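Local coordinates for protein nitroalkane oxidase (Podospora anserina, PDB 3MKH) that oxidises nitroalkanes to aldehydes or ketones with FAD and molecular oxygen, releasing nitrite and hydrogen peroxide, at residues Leu101-Ile106 with Glu116-Phe121. Numbering follows the deposited sequence.
Sequences LGLTPI and EFLAPF
Leu118 pushes its forked end into the hollow between Leu103 and Ile106, two side chains that follow each other at a spacing of three residues on one side of their helix. The wedge is set by CD1 of Leu118, which lies 3.9 Å from Leu103 CD2 and 3.7 Å from Ile106 CG2 and so touches both walls of the notch. The second branch contributes less: Leu118 CD2 reaches Ile106 CG2 alone, at 3.8 Å, as the two side chains run past each other in opposite senses. The chi1 of Leu118, -120°, lies off the staggered values and probably reflects the fit of the fork into the notch.

In the helical N-terminal domain of this acyl-CoA dehydrogenase fold, the contact joins helix 90-109 to the short helix 115-118 and the turn after it, with nine residues between the segments.

Three residues after Leu118, Phe121 offers a flat surface, and Leu103 becomes the bump against it. The methyl CD2 of Leu103 stands 4.0 Å from the centroid of the Phe121 ring and only 7° off its normal, a CH-pi contact over the middle of the face. CD1 of Leu103 drops nearer the rim, 4.1 Å from Phe121 CD1. With CG anti to the carbonyl carbon and chi2 at -92°, the ring turns its face to Leu103.

Phe121 N bonds to Leu118 O at 2.9 Å within that turn, tying together the two residues that meet Leu103. The beta domain continues the apolar layer, since Ile106 and Phe121 both touch Leu184 of strand 184-191, while Ile106 also meets Leu210 of strand 206-212. On helix 90-109 itself, Leu101 touches the FAD, whereas the side chain of Leu103 stays about 11 Å from the cofactor.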
ATOM      1  N   LEU A 101     -19.610  10.121  24.774  1.00 18.27           N
ATOM      2  CA  LEU A 101     -20.263  10.333  23.487  1.00 19.66           C
ATOM      3  C   LEU A 101     -21.770  10.554  23.669  1.00 21.86           C
ATOM      4  O   LEU A 101     -22.375  11.411  23.010  1.00 21.73           O
ATOM      5  CB  LEU A 101     -19.992   9.151  22.538  1.00 19.85           C
ATOM      6  CG  LEU A 101     -20.689   9.243  21.169  1.00 21.54           C
ATOM      7  CD1 LEU A 101     -20.243  10.459  20.371  1.00 26.30           C
ATOM      8  CD2 LEU A 101     -20.479   7.961  20.364  1.00 25.72           C
ATOM      9  N   GLY A 102     -22.371   9.786  24.572  1.00 20.15           N
ATOM     10  CA  GLY A 102     -23.787   9.931  24.863  1.00 21.95           C
ATOM     11  C   GLY A 102     -24.136  11.297  25.440  1.00 21.29           C
ATOM     12  O   GLY A 102     -25.222  11.821  25.201  1.00 23.87           O
ATOM     13  N   LEU A 103     -23.218  11.878  26.204  1.00 21.63           N
ATOM     14  CA  LEU A 103     -23.434  13.220  26.773  1.00 20.46           C
ATOM     15  C   LEU A 103     -23.174  14.365  25.792  1.00 22.16           C
ATOM     16  O   LEU A 103     -23.623  15.497  26.018  1.00 23.10           O
ATOM     17  CB  LEU A 103     -22.573  13.416  28.025  1.00 17.99           C
ATOM     18  CG  LEU A 103     -22.877  12.442  29.162  1.00 22.36           C
ATOM     19  CD1 LEU A 103     -21.798  12.496  30.260  1.00 19.99           C
ATOM     20  CD2 LEU A 103     -24.272  12.702  29.716  1.00 21.43           C
ATOM     21  N   THR A 104     -22.463  14.070  24.707  1.00 20.48           N
ATOM     22  CA  THR A 104     -22.042  15.101  23.759  1.00 21.16           C
ATOM     23  C   THR A 104     -23.199  15.898  23.121  1.00 23.47           C
ATOM     24  O   THR A 104     -23.138  17.123  23.067  1.00 24.95           O
ATOM     25  CB  THR A 104     -21.087  14.522  22.684  1.00 23.88           C
ATOM     26  OG1 THR A 104     -19.920  13.999  23.333  1.00 24.00           O
ATOM     27  CG2 THR A 104     -20.671  15.612  21.667  1.00 24.33           C
ATOM     28  N   PRO A 105     -24.263  15.221  22.658  1.00 22.65           N
ATOM     29  CA  PRO A 105     -25.375  16.001  22.093  1.00 23.75           C
ATOM     30  C   PRO A 105     -25.975  16.973  23.093  1.00 23.89           C
ATOM     31  O   PRO A 105     -26.416  18.051  22.709  1.00 22.08           O
ATOM     32  CB  PRO A 105     -26.402  14.926  21.713  1.00 25.84           C
ATOM     33  CG  PRO A 105     -25.547  13.714  21.440  1.00 21.54           C
ATOM     34  CD  PRO A 105     -24.492  13.770  22.518  1.00 21.93           C
ATOM     35  N   ILE A 106     -25.972  16.597  24.365  1.00 22.73           N
ATOM     36  CA  ILE A 106     -26.453  17.462  25.429  1.00 25.32           C
ATOM     37  C   ILE A 106     -25.505  18.652  25.677  1.00 28.07           C
ATOM     38  O   ILE A 106     -25.968  19.776  25.866  1.00 25.42           O
ATOM     39  CB  ILE A 106     -26.737  16.667  26.710  1.00 29.55           C
ATOM     40  CG1 ILE A 106     -27.827  15.628  26.420  1.00 31.33           C
ATOM     41  CG2 ILE A 106     -27.224  17.590  27.816  1.00 29.60           C
ATOM     42  CD1 ILE A 106     -28.040  14.636  27.518  1.00 29.90           C
ATOM     43  N   GLU A 116     -31.886  18.878  34.517  1.00 28.84           N
ATOM     44  CA  GLU A 116     -32.263  17.764  35.382  1.00 33.86           C
ATOM     45  C   GLU A 116     -31.744  16.418  34.862  1.00 33.21           C
ATOM     46  O   GLU A 116     -31.535  15.489  35.648  1.00 32.63           O
ATOM     47  CB  GLU A 116     -33.781  17.690  35.580  1.00 37.32           C
ATOM     48  CG  GLU A 116     -34.588  17.574  34.292  1.00 39.74           C
ATOM     49  CD  GLU A 116     -36.051  17.217  34.548  1.00 45.66           C
ATOM     50  OE1 GLU A 116     -36.304  16.229  35.265  1.00 53.88           O
ATOM     51  OE2 GLU A 116     -36.944  17.920  34.029  1.00 52.41           O
ATOM     52  N   PHE A 117     -31.555  16.309  33.548  1.00 30.50           N
ATOM     53  CA  PHE A 117     -31.137  15.033  32.961  1.00 33.38           C
ATOM     54  C   PHE A 117     -29.663  14.774  33.212  1.00 30.55           C
ATOM     55  O   PHE A 117     -29.236  13.625  33.309  1.00 27.68           O
ATOM     56  CB  PHE A 117     -31.398  14.994  31.455  1.00 29.21           C
ATOM     57  CG  PHE A 117     -32.848  14.991  31.090  1.00 30.88           C
ATOM     58  CD1 PHE A 117     -33.515  16.184  30.845  1.00 31.69           C
ATOM     59  CD2 PHE A 117     -33.549  13.795  30.983  1.00 32.08           C
ATOM     60  CE1 PHE A 117     -34.861  16.194  30.503  1.00 31.46           C
ATOM     61  CE2 PHE A 117     -34.895  13.795  30.634  1.00 33.48           C
ATOM     62  CZ  PHE A 117     -35.551  15.007  30.394  1.00 34.34           C
ATOM     63  N   LEU A 118     -28.898  15.860  33.309  1.00 28.94           N
ATOM     64  CA  LEU A 118     -27.463  15.796  33.503  1.00 29.38           C
ATOM     65  C   LEU A 118     -27.098  15.559  34.962  1.00 29.33           C
ATOM     66  O   LEU A 118     -25.995  15.113  35.266  1.00 25.78           O
ATOM     67  CB  LEU A 118     -26.832  17.107  33.040  1.00 27.42           C
ATOM     68  CG  LEU A 118     -25.793  17.108  31.929  1.00 37.22           C
ATOM     69  CD1 LEU A 118     -26.037  15.982  30.937  1.00 34.45           C
ATOM     70  CD2 LEU A 118     -25.759  18.483  31.238  1.00 28.08           C
ATOM     71  N   ALA A 119     -28.022  15.863  35.867  1.00 26.83           N
ATOM     72  CA  ALA A 119     -27.722  15.821  37.300  1.00 28.21           C
ATOM     73  C   ALA A 119     -27.022  14.541  37.789  1.00 24.54           C
ATOM     74  O   ALA A 119     -26.050  14.619  38.556  1.00 22.96           O
ATOM     75  CB  ALA A 119     -28.979  16.091  38.122  1.00 28.36           C
ATOM     76  N   PRO A 120     -27.521  13.362  37.375  1.00 25.70           N
ATOM     77  CA  PRO A 120     -26.895  12.121  37.855  1.00 28.25           C
ATOM     78  C   PRO A 120     -25.419  11.999  37.470  1.00 22.12           C
ATOM     79  O   PRO A 120     -24.676  11.281  38.144  1.00 28.26           O
ATOM     80  CB  PRO A 120     -27.718  11.029  37.166  1.00 28.24           C
ATOM     81  CG  PRO A 120     -29.056  11.664  36.946  1.00 30.18           C
ATOM     82  CD  PRO A 120     -28.738  13.095  36.593  1.00 26.82           C
ATOM     83  N   PHE A 121     -25.004  12.673  36.402  1.00 20.55           N
ATOM     84  CA  PHE A 121     -23.644  12.517  35.873  1.00 23.17           C
ATOM     85  C   PHE A 121     -22.680  13.515  36.486  1.00 24.37           C
ATOM     86  O   PHE A 121     -21.486  13.509  36.184  1.00 21.34           O
ATOM     87  CB  PHE A 121     -23.651  12.682  34.347  1.00 19.33           C
ATOM     88  CG  PHE A 121     -24.446  11.624  33.638  1.00 21.82           C
ATOM     89  CD1 PHE A 121     -23.831  10.460  33.194  1.00 18.28           C
ATOM     90  CD2 PHE A 121     -25.811  11.778  33.441  1.00 22.55           C
ATOM     91  CE1 PHE A 121     -24.559   9.464  32.554  1.00 21.28           C
ATOM     92  CE2 PHE A 121     -26.554  10.789  32.795  1.00 20.89           C
ATOM     93  CZ  PHE A 121     -25.927   9.625  32.358  1.00 22.36           C
TER